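Local coordinates for chromosome replication initiation protein (Geobacillus kaustophilus, PDB 2VN2) that probably acts in the initiation of chromosome replication as a component of the bacterial primosome, here represented by its metal-binding N-terminal domain, at residues A[28-34]-A[74-80]; A[40-44]-A[56-61]. All blocks are in the same frame, centred on the assembly; numbering follows the deposited sequence.

Interaction 1 of 2, residues A[28-34]-A[74-80]; sequences LGLGEGE and RLLQKGM
Leu28 meets Met80 through its backbone: the methyl CE of Met80 lies 3.6 Å from the carbonyl O of Leu28. The Leu28 side chain also packs on Leu102 of helix 100-116, beside the magnesium-site residues His24 and His109. Gly29 offers its carbonyl O to NZ of Lys78 at 2.9 Å. The C=O...NZ angle is 156°, and the ammonium is tilted 21° from the carbonyl plane. A side chain at Gly29 would press on the preceding carbonyl and head toward Lys78. Leu30 brings the apolar part. Its CD2 touches CD2 of Leu75 at 3.6 Å, the side chains crossing at about a right angle, and it also reaches CG of Met80 at 4.0 Å. Gly31 is the N-cap of helix 32-45, and its N is hydrogen-bonded to OE1 of Glu34 at 2.7 Å through the anti lone pair. Glu34 sets CG beside its backbone N (chi1 -68°), and its extended chain carries the carboxylate to Lys78. Its other oxygen takes the salt bridge: OE2 receives NZ of Lys78 at 2.7 Å on its syn lone pair. Two bonds thus fix the carboxylate, one on each oxygen, and NZ joins it to the loop carbonyl. Gly79, with positive phi, leaves helical angles first, in a Schellman motif. This docks helix start on helix end, consistent with the first and third helices of a winged-helix fold.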
loop_
_atom_site.group_PDB
_atom_site.type_symbol
_atom_site.label_atom_id
_atom_site.label_comp_id
_atom_site.label_asym_id
_atom_site.label_seq_id
_atom_site.Cartn_x
_atom_site.Cartn_y
_atom_site.Cartn_z
ATOM N N LEU A 28 2.687 18.989 11.065
ATOM C CA LEU A 28 3.122 19.802 9.905
ATOM C C LEU A 28 2.140 20.925 9.659
ATOM O O LEU A 28 2.331 21.662 8.749
ATOM C CB LEU A 28 3.230 18.985 8.614
ATOM C CG LEU A 28 4.334 17.909 8.403
ATOM C CD1 LEU A 28 4.144 17.040 7.141
ATOM C CD2 LEU A 28 5.692 18.533 8.349
ATOM N N GLY A 29 1.064 21.068 10.426
ATOM C CA GLY A 29 0.092 22.107 10.113
ATOM C C GLY A 29 -0.951 21.703 9.107
ATOM O O GLY A 29 -1.671 22.560 8.581
ATOM N N LEU A 30 -1.087 20.400 8.839
ATOM C CA LEU A 30 -2.245 19.898 8.022
ATOM C C LEU A 30 -3.487 19.514 8.858
ATOM O O LEU A 30 -3.385 19.138 10.040
ATOM C CB LEU A 30 -1.824 18.758 7.094
ATOM C CG LEU A 30 -0.636 19.095 6.232
ATOM C CD1 LEU A 30 -0.101 17.975 5.407
ATOM C CD2 LEU A 30 -1.101 20.232 5.297
ATOM N N GLY A 31 -4.646 19.616 8.228
ATOM C CA GLY A 31 -5.895 19.122 8.770
ATOM C C GLY A 31 -6.185 17.748 8.137
ATOM O O GLY A 31 -5.537 17.337 7.123
ATOM N N GLU A 32 -7.171 17.056 8.704
ATOM C CA GLU A 32 -7.666 15.821 8.105
ATOM C C GLU A 32 -8.144 16.067 6.694
ATOM O O GLU A 32 -7.966 15.188 5.799
ATOM C CB GLU A 32 -8.818 15.225 8.984
ATOM C CG GLU A 32 -8.340 14.547 10.256
ATOM C CD GLU A 32 -7.766 15.533 11.315
ATOM O OE1 GLU A 32 -8.300 16.643 11.377
ATOM O OE2 GLU A 32 -6.869 15.193 12.141
ATOM N N GLY A 33 -8.863 17.195 6.461
ATOM C CA GLY A 33 -9.326 17.418 5.075
ATOM C C GLY A 33 -8.243 17.562 4.008
ATOM O O GLY A 33 -8.415 17.111 2.854
ATOM N N GLU A 34 -7.126 18.210 4.355
ATOM C CA GLU A 34 -5.941 18.346 3.520
ATOM C C GLU A 34 -5.327 17.016 3.346
ATOM O O GLU A 34 -4.861 16.725 2.252
ATOM C CB GLU A 34 -4.898 19.336 4.166
ATOM C CG GLU A 34 -5.445 20.805 4.180
ATOM C CD GLU A 34 -4.615 21.727 5.056
ATOM O OE1 GLU A 34 -4.463 21.465 6.281
ATOM O OE2 GLU A 34 -4.149 22.766 4.509
ATOM N N ARG A 74 -4.114 26.974 -0.402
ATOM C CA ARG A 74 -3.481 26.995 0.957
ATOM C C ARG A 74 -2.328 25.963 1.085
ATOM O O ARG A 74 -1.325 26.243 1.761
ATOM C CB ARG A 74 -4.556 26.870 2.111
ATOM C CG ARG A 74 -3.986 26.723 3.594
ATOM C CD ARG A 74 -4.552 27.815 4.723
ATOM N NE ARG A 74 -4.107 27.669 6.179
ATOM C CZ ARG A 74 -4.799 27.119 7.210
ATOM N NH1 ARG A 74 -6.010 26.608 7.027
ATOM N NH2 ARG A 74 -4.242 27.034 8.426
ATOM N N LEU A 75 -2.451 24.789 0.440
ATOM C CA LEU A 75 -1.322 23.819 0.417
ATOM C C LEU A 75 -0.084 24.371 -0.390
ATOM O O LEU A 75 1.062 24.067 0.009
ATOM C CB LEU A 75 -1.731 22.455 -0.219
ATOM C CG LEU A 75 -2.685 21.601 0.653
ATOM C CD1 LEU A 75 -3.216 20.458 -0.202
ATOM C CD2 LEU A 75 -1.954 21.061 1.884
ATOM N N LEU A 76 -0.339 25.047 -1.535
ATOM C CA LEU A 76 0.717 25.739 -2.358
ATOM C C LEU A 76 1.410 26.753 -1.491
ATOM O O LEU A 76 2.670 26.786 -1.389
ATOM C CB LEU A 76 0.160 26.457 -3.646
ATOM C CG LEU A 76 -0.251 25.504 -4.776
ATOM C CD1 LEU A 76 -1.180 26.067 -5.816
ATOM C CD2 LEU A 76 0.901 24.749 -5.427
ATOM N N GLN A 77 0.603 27.544 -0.806
ATOM C CA GLN A 77 1.222 28.485 0.153
ATOM C C GLN A 77 1.889 27.957 1.363
ATOM O O GLN A 77 2.957 28.427 1.697
ATOM C CB GLN A 77 0.386 29.748 0.431
ATOM C CG GLN A 77 -0.529 29.784 1.549
ATOM C CD GLN A 77 -1.764 30.652 1.134
ATOM O OE1 GLN A 77 -1.787 31.253 0.017
ATOM N NE2 GLN A 77 -2.817 30.646 1.984
ATOM N N LYS A 78 1.336 26.946 2.035
ATOM C CA LYS A 78 2.150 26.330 3.126
ATOM C C LYS A 78 3.399 25.623 2.578
ATOM O O LYS A 78 4.185 25.199 3.337
ATOM C CB LYS A 78 1.328 25.377 3.998
ATOM C CG LYS A 78 0.139 26.001 4.733
ATOM C CD LYS A 78 -1.015 24.960 4.893
ATOM C CE LYS A 78 -1.597 24.953 6.283
ATOM N NZ LYS A 78 -2.796 24.102 6.378
ATOM N N GLY A 79 3.570 25.459 1.274
ATOM C CA GLY A 79 4.757 24.754 0.720
ATOM C C GLY A 79 4.720 23.260 0.988
ATOM O O GLY A 79 5.768 22.562 1.042
ATOM N N MET A 80 3.512 22.732 1.060
ATOM C CA MET A 80 3.271 21.241 1.018
ATOM C C MET A 80 3.204 20.618 -0.334
ATOM O O MET A 80 3.517 19.469 -0.495
ATOM C CB MET A 80 2.041 20.857 1.844
ATOM C CG MET A 80 2.191 21.273 3.358
ATOM S SD MET A 80 3.420 20.397 4.265
ATOM C CE MET A 80 3.562 21.761 5.376
#

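Interaction 2 of 2, residues A[40-44]-A[56-61]; sequences HMQSF and ELAERM
His40, Phe44 and Arg60 interlock where helix 32-45 packs on helix 54-59 and the turn after it, consistent with the first and second helices of a winged helix-turn-helix in the DnaD N-terminal domain. NH2 of Arg60 lies over one face of the Phe44 ring, toward the rim, with the guanidinium tilted 44° to it. This off-centre cation-pi contact puts CZ of Arg60 4.7 Å from the ring centroid. Of the guanidinium atoms, NH2 is nearest the ring, 3.4 Å from CE2 of Phe44. The chain of Arg60 bends at chi3 (-97°), which carries the guanidinium back to the ring. Its NH1 lies in the plane of the His40 ring at the edge, close to ND1, but the angle is too poor for a hydrogen bond. The His40 ring and the guanidinium are turned 68° apart. NE2 of His40 is hydrogen-bonded to Tyr25 OH of the second subunit, and Leu22 of that subunit packs on both His40 and Arg60. With alanine in place of His40, Tyr25 of the second subunit would probably lose its hydrogen-bond mate, and a gap is likely to open beside Arg60 and Met61. CG of Met61 is 3.7 Å from CD2 of His40. Leu57 fills in between Met41 and Phe44, and also packs on Val72 of helix 65-77. Its CD2 is 3.5 Å from CG of Met41 and 3.7 Å from CD2 of Phe44.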
loop_
_atom_site.group_PDB
_atom_site.type_symbol
_atom_site.label_atom_id
_atom_site.label_comp_id
_atom_site.label_asym_id
_atom_site.label_seq_id
_atom_site.Cartn_x
_atom_site.Cartn_y
_atom_site.Cartn_z
ATOM N N HIS A 40 -6.588 11.974 -2.251
ATOM C CA HIS A 40 -7.259 11.981 -3.631
ATOM C C HIS A 40 -6.246 12.379 -4.751
ATOM O O HIS A 40 -6.293 11.774 -5.823
ATOM C CB HIS A 40 -8.510 12.810 -3.792
ATOM C CG HIS A 40 -9.666 12.385 -2.944
ATOM N ND1 HIS A 40 -10.462 11.303 -3.232
ATOM C CD2 HIS A 40 -10.157 12.916 -1.802
ATOM C CE1 HIS A 40 -11.392 11.181 -2.303
ATOM N NE2 HIS A 40 -11.223 12.148 -1.424
ATOM N N MET A 41 -5.386 13.392 -4.542
ATOM C CA MET A 41 -4.404 13.736 -5.576
ATOM C C MET A 41 -3.520 12.599 -5.850
ATOM O O MET A 41 -3.332 12.354 -6.973
ATOM C CB MET A 41 -3.489 14.927 -5.327
ATOM C CG MET A 41 -4.226 16.358 -5.184
ATOM S SD MET A 41 -3.116 17.662 -4.417
ATOM C CE MET A 41 -1.686 17.137 -5.244
ATOM N N GLN A 42 -2.985 11.898 -4.852
ATOM C CA GLN A 42 -2.126 10.713 -5.147
ATOM C C GLN A 42 -2.841 9.729 -6.098
ATOM O O GLN A 42 -2.295 9.232 -7.074
ATOM C CB GLN A 42 -1.709 9.980 -3.886
ATOM C CG GLN A 42 -0.711 8.833 -4.164
ATOM C CD GLN A 42 -0.520 7.934 -2.930
ATOM O OE1 GLN A 42 -0.728 8.379 -1.738
ATOM N NE2 GLN A 42 -0.179 6.620 -3.183
ATOM N N SER A 43 -4.107 9.514 -5.804
ATOM C CA SER A 43 -4.948 8.565 -6.519
ATOM C C SER A 43 -5.151 8.924 -8.008
ATOM O O SER A 43 -5.152 8.051 -8.870
ATOM C CB SER A 43 -6.297 8.538 -5.789
ATOM O OG SER A 43 -7.160 7.600 -6.372
ATOM N N PHE A 44 -5.412 10.189 -8.279
ATOM C CA PHE A 44 -5.310 10.808 -9.631
ATOM C C PHE A 44 -3.929 10.638 -10.308
ATOM O O PHE A 44 -3.877 10.279 -11.490
ATOM C CB PHE A 44 -5.705 12.292 -9.589
ATOM C CG PHE A 44 -7.191 12.540 -9.644
ATOM C CD1 PHE A 44 -7.936 12.213 -10.763
ATOM C CD2 PHE A 44 -7.843 13.110 -8.591
ATOM C CE1 PHE A 44 -9.335 12.428 -10.797
ATOM C CE2 PHE A 44 -9.238 13.356 -8.606
ATOM C CZ PHE A 44 -9.968 13.021 -9.674
ATOM N N GLU A 56 -12.395 18.098 -10.078
ATOM C CA GLU A 56 -12.203 16.626 -10.091
ATOM C C GLU A 56 -11.905 16.165 -8.651
ATOM O O GLU A 56 -12.506 15.203 -8.150
ATOM C CB GLU A 56 -11.088 16.184 -11.085
ATOM C CG GLU A 56 -11.476 16.472 -12.636
ATOM C CD GLU A 56 -10.299 16.275 -13.664
ATOM O OE1 GLU A 56 -9.153 16.743 -13.421
ATOM O OE2 GLU A 56 -10.534 15.642 -14.739
ATOM N N LEU A 57 -11.033 16.903 -7.960
ATOM C CA LEU A 57 -10.795 16.663 -6.521
ATOM C C LEU A 57 -12.065 16.727 -5.726
ATOM O O LEU A 57 -12.292 15.811 -4.952
ATOM C CB LEU A 57 -9.587 17.472 -5.897
ATOM C CG LEU A 57 -8.239 17.328 -6.675
ATOM C CD1 LEU A 57 -7.236 18.511 -6.522
ATOM C CD2 LEU A 57 -7.541 16.055 -6.322
ATOM N N ALA A 58 -12.944 17.699 -5.939
ATOM C CA ALA A 58 -14.096 17.875 -4.995
ATOM C C ALA A 58 -15.168 16.815 -5.120
ATOM O O ALA A 58 -15.986 16.643 -4.189
ATOM C CB ALA A 58 -14.754 19.261 -5.135
ATOM N N GLU A 59 -15.152 16.101 -6.254
ATOM C CA GLU A 59 -16.245 15.218 -6.685
ATOM C C GLU A 59 -16.322 14.075 -5.721
ATOM O O GLU A 59 -17.416 13.635 -5.444
ATOM C CB GLU A 59 -16.100 14.741 -8.177
ATOM C CG GLU A 59 -15.586 13.273 -8.467
ATOM C CD GLU A 59 -14.950 13.036 -9.963
ATOM O OE1 GLU A 59 -15.463 13.695 -10.930
ATOM O OE2 GLU A 59 -13.961 12.221 -10.158
ATOM N N ARG A 60 -15.177 13.610 -5.190
ATOM C CA ARG A 60 -15.147 12.505 -4.179
ATOM C C ARG A 60 -15.013 13.004 -2.733
ATOM O O ARG A 60 -14.820 12.227 -1.842
ATOM C CB ARG A 60 -14.090 11.414 -4.547
ATOM C CG ARG A 60 -14.128 10.862 -6.065
ATOM C CD ARG A 60 -13.082 9.671 -6.367
ATOM N NE ARG A 60 -11.754 9.987 -6.988
ATOM C CZ ARG A 60 -10.470 9.832 -6.498
ATOM N NH1 ARG A 60 -10.112 9.380 -5.240
ATOM N NH2 ARG A 60 -9.469 10.169 -7.350
ATOM N N MET A 61 -15.138 14.315 -2.478
ATOM C CA MET A 61 -14.953 14.857 -1.107
ATOM C C MET A 61 -16.282 15.481 -0.641
ATOM O O MET A 61 -17.160 15.745 -1.470
ATOM C CB MET A 61 -13.847 15.948 -1.014
ATOM C CG MET A 61 -12.639 15.723 -1.670
ATOM S SD MET A 61 -11.162 16.802 -1.331
ATOM C CE MET A 61 -11.048 16.432 -2.905
#

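Both interactions use helix 32-45. Interaction 1 holds its start against the end of helix 65-77, and interaction 2 holds its later turns against helix 54-59. In sequence, interaction 2 is nested inside the loop closed by interaction 1. Their centres are about 16 Å apart and they do not touch. Interaction 1 is partly buried: a salt bridge and a loop carbonyl sit beside a small leucine-methionine patch. Interaction 2 is more buried and has no hydrogen bond across it; aromatic, cation-pi and apolar contacts carry it. Interaction 1 lies near the magnesium site, interaction 2 away from it. The second subunit reaches both.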